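Side-chain contacts in putative secreted protein (Streptomyces coelicolor A3, PDB 2QF9), which is of unknown function but is probably exported from the cell and belongs to the DUF305 family, whose helical-bundle fold is related to that of ferritin: residues A162-L165 with A166-A170; M101-L104 with G105-D108; T34-E37 with E38-R41; M95-D98 with A99-K102. All coordinates share one frame; numbering follows the deposited sequence.

Contact 1 of 4, residues A162-L165 with A166-A170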
loop_
_atom_site.group_PDB
_atom_site.type_symbol
_atom_site.label_atom_id
_atom_site.label_comp_id
_atom_site.label_asym_id
_atom_site.label_seq_id
_atom_site.Cartn_x
_atom_site.Cartn_y
_atom_site.Cartn_z
ATOM N N ALA A 162 18.472 12.199 -8.699
ATOM C CA ALA A 162 19.673 12.612 -9.414
ATOM C C ALA A 162 20.699 13.187 -8.428
ATOM O O ALA A 162 21.882 12.874 -8.497
ATOM C CB ALA A 162 19.311 13.616 -10.525
ATOM N N ASP A 163 20.217 14.017 -7.500
ATOM C CA ASP A 163 21.064 14.555 -6.416
ATOM C C ASP A 163 21.546 13.446 -5.478
ATOM O O ASP A 163 22.723 13.417 -5.130
ATOM C CB ASP A 163 20.298 15.610 -5.611
ATOM C CG ASP A 163 20.207 16.953 -6.323
ATOM O OD1 ASP A 163 20.933 17.173 -7.314
ATOM O OD2 ASP A 163 19.406 17.795 -5.861
ATOM N N LEU A 164 20.651 12.533 -5.073
ATOM C CA LEU A 164 21.063 11.411 -4.196
ATOM C C LEU A 164 22.153 10.553 -4.879
ATOM O O LEU A 164 23.130 10.138 -4.236
ATOM C CB LEU A 164 19.845 10.551 -3.776
ATOM C CG LEU A 164 18.836 11.274 -2.863
ATOM C CD1 LEU A 164 17.633 10.386 -2.626
ATOM C CD2 LEU A 164 19.433 11.715 -1.490
ATOM N N LEU A 165 22.001 10.318 -6.188
ATOM C CA LEU A 165 23.008 9.580 -6.960
ATOM C C LEU A 165 24.366 10.291 -6.953
ATOM O O LEU A 165 25.403 9.683 -6.619
ATOM C CB LEU A 165 22.536 9.329 -8.403
ATOM C CG LEU A 165 21.551 8.158 -8.567
ATOM C CD1 LEU A 165 20.769 8.342 -9.870
ATOM C CD2 LEU A 165 22.244 6.763 -8.500
ATOM N N ALA A 166 24.364 11.570 -7.340
ATOM C CA ALA A 166 25.622 12.348 -7.355
ATOM C C ALA A 166 26.311 12.332 -5.975
ATOM O O ALA A 166 27.535 12.120 -5.861
ATOM C CB ALA A 166 25.364 13.751 -7.806
ATOM N N GLU A 167 25.520 12.520 -4.928
ATOM C CA GLU A 167 26.058 12.528 -3.562
ATOM C C GLU A 167 26.665 11.181 -3.160
ATOM O O GLU A 167 27.534 11.120 -2.275
ATOM C CB GLU A 167 24.989 13.012 -2.570
ATOM C CG GLU A 167 24.822 14.535 -2.664
ATOM C CD GLU A 167 23.618 15.108 -1.926
ATOM O OE1 GLU A 167 22.794 14.363 -1.350
ATOM O OE2 GLU A 167 23.510 16.355 -1.928
ATOM N N ARG A 168 26.230 10.114 -3.841
ATOM C CA ARG A 168 26.758 8.769 -3.629
ATOM C C ARG A 168 27.830 8.384 -4.673
ATOM O O ARG A 168 28.215 7.229 -4.777
ATOM C CB ARG A 168 25.613 7.742 -3.558
ATOM C CG ARG A 168 24.895 7.757 -2.208
ATOM C CD ARG A 168 23.418 7.301 -2.278
ATOM N NE ARG A 168 22.756 7.577 -1.003
ATOM C CZ ARG A 168 22.353 8.779 -0.582
ATOM N NH1 ARG A 168 22.531 9.871 -1.315
ATOM N NH2 ARG A 168 21.798 8.903 0.620
ATOM N N GLY A 169 28.316 9.371 -5.431
ATOM C CA GLY A 169 29.410 9.155 -6.373
ATOM C C GLY A 169 28.994 8.393 -7.620
ATOM O O GLY A 169 29.804 7.700 -8.239
ATOM N N ALA A 170 27.725 8.522 -7.988
ATOM C CA ALA A 170 27.176 7.803 -9.132
ATOM C C ALA A 170 26.247 8.697 -9.961
ATOM O O ALA A 170 26.066 9.893 -9.661
ATOM C CB ALA A 170 26.449 6.517 -8.647
#
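Arg168 folds back along Leu164 at the end of helix 141-167, the two side chains lying side by side and pointing the same way. With CG beside its own backbone N (chi1 -78°) and the chain extended as far as NE, Arg168 NH1 donates a hydrogen bond to Leu164 O at 3.0 Å, the oxygen sitting at the edge of the guanidinium, in its plane; the same NH1 rests 3.6 Å from Leu164 CD2. This inner side is the close-packed one: both leucines are buried, and Leu164 and Leu165 press on Leu117 of helix 109-137. The helix stops here in a Schellman motif. Gly169, at positive phi, is the C-prime residue, with Ala170 N bonded to Leu165 O at 2.9 Å and Gly169 N to Ala166 O at 2.9 Å. Leu165 O also takes Arg168 N, the two donors arriving from opposite faces of its carbonyl plane, while Leu165 CD2 meets Ala170 CB at 4.2 Å. Salt bridges hold the rest of the guanidinium, NE to Glu113 and NH2 to Asp36 and Glu38. Replacing Arg168 with an alanine would probably leave these three acids without the positive charge that gathers them, and Leu164 O without its NH1 donor. On the exposed side the fit is looser: the carboxylates of Asp163 and Glu167 stay 5.9 Å apart between OD2 and OE2, like charges that share no contact.

Contact 2 of 4, residues M101-L104 with G105-D108; sequences MKKL and GTLD
Thr106 OG1 donates to Lys103 O at 2.6 Å, in the carbonyl plane and on a lone pair. The same oxygen takes Thr106 N at 2.9 Å, but from above that plane, so one residue grips one carbonyl with both its hydroxyl and its amide. The torsion responsible is chi1 70°, which sets OG1 between the backbone N and the carbonyl carbon and turns CG2 to within 3.3 Å of Lys102 O. Next, Leu107 N reaches Leu104 O at 3.2 Å. The i to i+4 bonds have become weak by now, Gly105 N to Met101 O being 3.4 Å long, and bonds to the third residue back take over, as in a turn of 3-10 character at the fraying end of helix 98-106. Further out, Lys103 extends and then bends at its last torsion (chi4 69°) to cross Leu107 at a slant, with Lys103 NZ 4.2 Å from Leu107 CD2; its ammonium also makes a cation-pi contact with Tyr115. Leu107 CG lies 3.4 Å from Lys103 O. Beneath this exposed surface Leu104 is buried between Ile29 of helix 8-31 and Tyr115 and Tyr116 of helix 109-137, while Leu107 settles on Ala112 and Tyr115 of the latter.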
loop_
_atom_site.group_PDB
_atom_site.type_symbol
_atom_site.label_atom_id
_atom_site.label_comp_id
_atom_site.label_asym_id
_atom_site.label_seq_id
_atom_site.Cartn_x
_atom_site.Cartn_y
_atom_site.Cartn_z
HETATM N N MSE A 101 15.934 -7.077 -10.621
HETATM C CA MSE A 101 15.332 -7.244 -9.284
HETATM C C MSE A 101 16.165 -8.192 -8.417
HETATM O O MSE A 101 16.376 -7.933 -7.236
HETATM C CB MSE A 101 13.887 -7.737 -9.387
HETATM C CG MSE A 101 12.959 -6.791 -10.125
HETATM SE SE MSE A 101 12.700 -5.082 -9.170
HETATM C CE MSE A 101 11.469 -5.740 -7.774
ATOM N N LYS A 102 16.642 -9.280 -9.009
ATOM C CA LYS A 102 17.523 -10.208 -8.312
ATOM C C LYS A 102 18.821 -9.512 -7.878
ATOM O O LYS A 102 19.247 -9.657 -6.725
ATOM C CB LYS A 102 17.838 -11.414 -9.194
ATOM C CG LYS A 102 18.822 -12.398 -8.546
ATOM C CD LYS A 102 19.203 -13.525 -9.501
ATOM C CE LYS A 102 19.959 -14.606 -8.748
ATOM N NZ LYS A 102 21.323 -14.129 -8.414
ATOM N N LYS A 103 19.432 -8.758 -8.798
ATOM C CA LYS A 103 20.700 -8.093 -8.525
ATOM C C LYS A 103 20.532 -7.154 -7.341
ATOM O O LYS A 103 21.355 -7.159 -6.425
ATOM C CB LYS A 103 21.220 -7.331 -9.751
ATOM C CG LYS A 103 22.550 -6.663 -9.516
ATOM C CD LYS A 103 23.050 -6.001 -10.786
ATOM C CE LYS A 103 23.939 -4.798 -10.471
ATOM N NZ LYS A 103 25.240 -5.176 -9.873
ATOM N N LEU A 104 19.447 -6.376 -7.343
ATOM C CA LEU A 104 19.185 -5.424 -6.258
ATOM C C LEU A 104 19.241 -6.104 -4.889
ATOM O O LEU A 104 19.848 -5.579 -3.941
ATOM C CB LEU A 104 17.814 -4.734 -6.444
ATOM C CG LEU A 104 17.425 -3.712 -5.367
ATOM C CD1 LEU A 104 18.411 -2.548 -5.312
ATOM C CD2 LEU A 104 16.020 -3.208 -5.635
ATOM N N GLY A 105 18.609 -7.274 -4.818
ATOM C CA GLY A 105 18.534 -8.073 -3.611
ATOM C C GLY A 105 19.857 -8.641 -3.135
ATOM O O GLY A 105 19.945 -9.079 -1.978
ATOM N N THR A 106 20.872 -8.643 -4.008
ATOM C CA THR A 106 22.227 -9.144 -3.665
ATOM C C THR A 106 23.181 -8.041 -3.181
ATOM O O THR A 106 24.254 -8.334 -2.637
ATOM C CB THR A 106 22.925 -9.854 -4.857
ATOM O OG1 THR A 106 23.280 -8.881 -5.847
ATOM C CG2 THR A 106 22.036 -10.965 -5.473
ATOM N N LEU A 107 22.812 -6.779 -3.412
ATOM C CA LEU A 107 23.669 -5.639 -3.060
ATOM C C LEU A 107 23.468 -5.160 -1.627
ATOM O O LEU A 107 22.442 -5.459 -1.006
ATOM C CB LEU A 107 23.425 -4.480 -4.030
ATOM C CG LEU A 107 23.697 -4.828 -5.498
ATOM C CD1 LEU A 107 23.337 -3.651 -6.399
ATOM C CD2 LEU A 107 25.144 -5.236 -5.694
ATOM N N ASP A 108 24.445 -4.389 -1.135
ATOM C CA ASP A 108 24.471 -3.889 0.242
ATOM C C ASP A 108 24.816 -2.407 0.281
ATOM O O ASP A 108 25.531 -1.912 -0.603
ATOM C CB ASP A 108 25.518 -4.660 1.067
ATOM C CG ASP A 108 25.076 -6.081 1.377
ATOM O OD1 ASP A 108 25.656 -7.021 0.806
ATOM O OD2 ASP A 108 24.125 -6.253 2.172
#

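Contact 3 of 4, residues T34-E37 with E38-R41; sequences TDDE and EVRR. With EDO (1,2-ethanediol), chain D.
A molecule of 1,2-ethanediol, probably from the crystallisation liquor, sits against Asp36, Glu37 and Glu38 and occupies amides that open a helix. Glu37 N donates to the diol O1 at 2.9 Å. Glu38 N donates to the diol O2 at 2.8 Å, and O2 in turn donates to Asp36 OD1. Asp36 is the N-cap of helix 37-63. Its CG stands anti to the backbone N (chi1 -176°), which swings OD2 forward to Val39 N at 2.9 Å, a nearly straight bond (164°) received on the anti side of the carboxylate, 27° out of its plane. Val39 CG2 packs 3.3 Å from Asp36 OD2. The guanidinium of Arg168, bridged to both Asp36 and Glu38, probably eases the closeness of these two acids. An alanine in place of Asp36 would probably leave Val39 N without its capping acceptor and Arg168 with one fewer acidic partner. Before the cap, Thr34 OG1 accepts from Asp36 N in an ST turn and is also bonded to Glu113. Arg40 reaches past the loop to Arg31 O and to Asp32 of the second subunit, and on the way Arg40 CD lies 3.2 Å from Thr34 O.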
loop_
_atom_site.group_PDB
_atom_site.type_symbol
_atom_site.label_atom_id
_atom_site.label_comp_id
_atom_site.label_asym_id
_atom_site.label_seq_id
_atom_site.Cartn_x
_atom_site.Cartn_y
_atom_site.Cartn_z
ATOM N N THR A 34 20.101 -1.705 3.083
ATOM C CA THR A 34 20.867 -0.569 3.557
ATOM C C THR A 34 20.314 0.022 4.850
ATOM O O THR A 34 19.119 -0.116 5.137
ATOM C CB THR A 34 21.002 0.528 2.465
ATOM O OG1 THR A 34 21.865 1.567 2.946
ATOM C CG2 THR A 34 19.603 1.115 2.081
ATOM N N ASP A 35 21.196 0.686 5.606
ATOM C CA ASP A 35 20.783 1.457 6.779
ATOM C C ASP A 35 20.597 2.937 6.459
ATOM O O ASP A 35 20.241 3.722 7.334
ATOM C CB ASP A 35 21.791 1.300 7.934
ATOM C CG ASP A 35 21.751 -0.077 8.566
ATOM O OD1 ASP A 35 20.659 -0.683 8.650
ATOM O OD2 ASP A 35 22.833 -0.553 8.989
ATOM N N ASP A 36 20.827 3.323 5.204
ATOM C CA ASP A 36 20.830 4.738 4.844
ATOM C C ASP A 36 19.465 5.402 5.035
ATOM O O ASP A 36 18.486 4.989 4.416
ATOM C CB ASP A 36 21.278 4.939 3.410
ATOM C CG ASP A 36 21.377 6.391 3.054
ATOM O OD1 ASP A 36 22.297 7.069 3.583
ATOM O OD2 ASP A 36 20.524 6.878 2.279
ATOM N N GLU A 37 19.410 6.439 5.870
ATOM C CA GLU A 37 18.122 7.064 6.224
ATOM C C GLU A 37 17.405 7.756 5.046
ATOM O O GLU A 37 16.188 7.619 4.890
ATOM C CB GLU A 37 18.284 8.013 7.425
ATOM C CG GLU A 37 18.561 7.287 8.744
ATOM C CD GLU A 37 19.206 8.174 9.811
ATOM O OE1 GLU A 37 18.525 8.458 10.811
ATOM O OE2 GLU A 37 20.391 8.567 9.671
ATOM N N GLU A 38 18.158 8.484 4.224
ATOM C CA GLU A 38 17.585 9.218 3.079
ATOM C C GLU A 38 16.953 8.284 2.071
ATOM O O GLU A 38 15.796 8.480 1.660
ATOM C CB GLU A 38 18.665 10.011 2.361
ATOM C CG GLU A 38 18.976 11.336 2.971
ATOM C CD GLU A 38 19.997 12.052 2.142
ATOM O OE1 GLU A 38 21.048 11.443 1.850
ATOM O OE2 GLU A 38 19.729 13.206 1.759
ATOM N N VAL A 39 17.697 7.250 1.695
ATOM C CA VAL A 39 17.173 6.266 0.727
ATOM C C VAL A 39 16.054 5.429 1.351
ATOM O O VAL A 39 15.027 5.194 0.705
ATOM C CB VAL A 39 18.312 5.394 0.129
ATOM C CG1 VAL A 39 17.754 4.224 -0.689
ATOM C CG2 VAL A 39 19.218 6.278 -0.730
ATOM N N ARG A 40 16.214 5.020 2.610
ATOM C CA ARG A 40 15.117 4.303 3.281
ATOM C C ARG A 40 13.838 5.132 3.359
ATOM O O ARG A 40 12.738 4.576 3.161
ATOM C CB ARG A 40 15.530 3.804 4.674
ATOM C CG ARG A 40 16.424 2.556 4.613
ATOM C CD ARG A 40 16.955 2.145 5.974
ATOM N NE ARG A 40 15.965 2.229 7.059
ATOM C CZ ARG A 40 15.101 1.263 7.366
ATOM N NH1 ARG A 40 15.077 0.122 6.685
ATOM N NH2 ARG A 40 14.266 1.431 8.364
ATOM N N ARG A 41 13.979 6.441 3.611
ATOM C CA ARG A 41 12.808 7.335 3.703
ATOM C C ARG A 41 12.159 7.484 2.331
ATOM O O ARG A 41 10.933 7.428 2.214
ATOM C CB ARG A 41 13.149 8.712 4.288
ATOM C CG ARG A 41 11.964 9.673 4.298
ATOM C CD ARG A 41 10.863 9.213 5.248
ATOM N NE ARG A 41 9.549 9.779 4.918
ATOM C CZ ARG A 41 8.486 9.794 5.728
ATOM N NH1 ARG A 41 8.551 9.298 6.966
ATOM N NH2 ARG A 41 7.344 10.320 5.299
HETATM C C1 EDO D . 22.419 8.835 6.652
HETATM O O1 EDO D . 21.665 7.735 7.221
HETATM C C2 EDO D . 21.556 9.804 5.839
HETATM O O2 EDO D . 20.846 9.089 4.811
#

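Contact 4 of 4, residues M95-D98 with A99-K102; sequences MATD and AEMK
The chain arrives extended through Met95, Ala96 and Thr97 and turns helical at Asp98, after which Met101 N bonds to Thr97 O and Lys102 N to Asp98 O, both at 3.0 Å. Around this first turn Thr97 and Glu100 exchange bonds. Thr97 OG1 accepts from Glu100 N at 3.0 Å, and Glu100 OE1 accepts from Thr97 N at 2.9 Å, met on the anti side and 31° out of the carboxylate plane. This reciprocal pair is a capping box, with Thr97 as the N-cap of helix 98-106, and it supplies partners for an amide on each side of the helix start. Glu100 can fold back because its CG lies beside its own backbone N (chi1 -77°) and the chain then runs extended; on the way Glu100 CG passes 3.3 Å from Thr97 OG1, the two side chains crossing at a slant. A water donates to both Glu100 OE1 and Met95 O, so that OE1 is held by an amide and a water together. Ala96 CB touches Glu100 OE1 at 3.6 Å and, in another direction, the selenium of selenomethionine Met101 at 3.9 Å. Met101 bends at its second and third torsions and lies on Glu25 and Met26 of helix 8-31. Glu100 itself rests against Tyr115 and Leu119 of helix 109-137, and Met95 reaches His19 and Gln22 of helix 8-31 and His123 of helix 109-137.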
loop_
_atom_site.group_PDB
_atom_site.type_symbol
_atom_site.label_atom_id
_atom_site.label_comp_id
_atom_site.label_asym_id
_atom_site.label_seq_id
_atom_site.Cartn_x
_atom_site.Cartn_y
_atom_site.Cartn_z
HETATM N N MSE A 95 9.904 -0.666 -16.641
HETATM C CA MSE A 95 9.850 -1.874 -15.799
HETATM C C MSE A 95 11.236 -2.480 -15.648
HETATM O O MSE A 95 11.997 -2.578 -16.626
HETATM C CB MSE A 95 8.915 -2.955 -16.365
HETATM C CG MSE A 95 7.459 -2.635 -16.303
HETATM SE SE MSE A 95 6.849 -2.688 -14.455
HETATM C CE MSE A 95 6.886 -4.542 -14.015
ATOM N N ALA A 96 11.577 -2.873 -14.427
ATOM C CA ALA A 96 12.849 -3.578 -14.185
ATOM C C ALA A 96 12.731 -5.043 -14.607
ATOM O O ALA A 96 11.668 -5.655 -14.506
ATOM C CB ALA A 96 13.270 -3.467 -12.701
ATOM N N THR A 97 13.826 -5.605 -15.113
ATOM C CA THR A 97 13.814 -7.029 -15.461
ATOM C C THR A 97 13.945 -7.895 -14.197
ATOM O O THR A 97 14.411 -7.435 -13.140
ATOM C CB THR A 97 14.990 -7.373 -16.383
ATOM O OG1 THR A 97 16.207 -7.298 -15.615
ATOM C CG2 THR A 97 15.025 -6.408 -17.567
ATOM N N ASP A 98 13.561 -9.169 -14.316
ATOM C CA ASP A 98 13.755 -10.108 -13.219
ATOM C C ASP A 98 15.202 -10.135 -12.746
ATOM O O ASP A 98 15.457 -10.227 -11.543
ATOM C CB ASP A 98 13.301 -11.515 -13.623
ATOM C CG ASP A 98 11.789 -11.612 -13.810
ATOM O OD1 ASP A 98 11.045 -10.836 -13.167
ATOM O OD2 ASP A 98 11.351 -12.450 -14.618
ATOM N N ALA A 99 16.149 -10.053 -13.692
ATOM C CA ALA A 99 17.584 -10.104 -13.346
ATOM C C ALA A 99 18.003 -8.860 -12.545
ATOM O O ALA A 99 18.839 -8.935 -11.643
ATOM C CB ALA A 99 18.451 -10.240 -14.618
ATOM N N GLU A 100 17.429 -7.719 -12.915
ATOM C CA GLU A 100 17.685 -6.454 -12.193
ATOM C C GLU A 100 17.139 -6.529 -10.764
ATOM O O GLU A 100 17.785 -6.094 -9.799
ATOM C CB GLU A 100 17.044 -5.286 -12.958
ATOM C CG GLU A 100 17.887 -4.881 -14.181
ATOM C CD GLU A 100 17.221 -3.843 -15.073
ATOM O OE1 GLU A 100 15.979 -3.717 -15.073
ATOM O OE2 GLU A 100 17.968 -3.164 -15.806
HETATM N N MSE A 101 15.934 -7.077 -10.621
HETATM C CA MSE A 101 15.332 -7.244 -9.284
HETATM C C MSE A 101 16.165 -8.192 -8.417
HETATM O O MSE A 101 16.376 -7.933 -7.236
HETATM C CB MSE A 101 13.887 -7.737 -9.387
HETATM C CG MSE A 101 12.959 -6.791 -10.125
HETATM SE SE MSE A 101 12.700 -5.082 -9.170
HETATM C CE MSE A 101 11.469 -5.740 -7.774
ATOM N N LYS A 102 16.642 -9.280 -9.009
ATOM C CA LYS A 102 17.523 -10.208 -8.312
ATOM C C LYS A 102 18.821 -9.512 -7.878
ATOM O O LYS A 102 19.247 -9.657 -6.725
ATOM C CB LYS A 102 17.838 -11.414 -9.194
ATOM C CG LYS A 102 18.822 -12.398 -8.546
ATOM C CD LYS A 102 19.203 -13.525 -9.501
ATOM C CE LYS A 102 19.959 -14.606 -8.748
ATOM N NZ LYS A 102 21.323 -14.129 -8.414
HETATM O O HOH W 1 14.672 -2.827 -17.480
#

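In the fold
Along the chain the order is contact 3, contact 4, contact 2, contact 1. Contacts 4 and 2 are the two ends of the short helix 98-106, share Met101 and Lys102, and have centres about 9 Å apart; this helix lies over helices 8-31 and 109-137. Contact 3 starts helix 37-63 and contact 1 ends helix 141-167. Though far apart in sequence, they touch through the salt bridges of Arg168, their centres about 14 Å apart, so that a helix start is tied to a helix end. Contacts 2 and 3 come within about 5 Å at their nearest atoms without touching. All four are thus helix ends of one all-helical bundle, consistent with its ferritin-like clan.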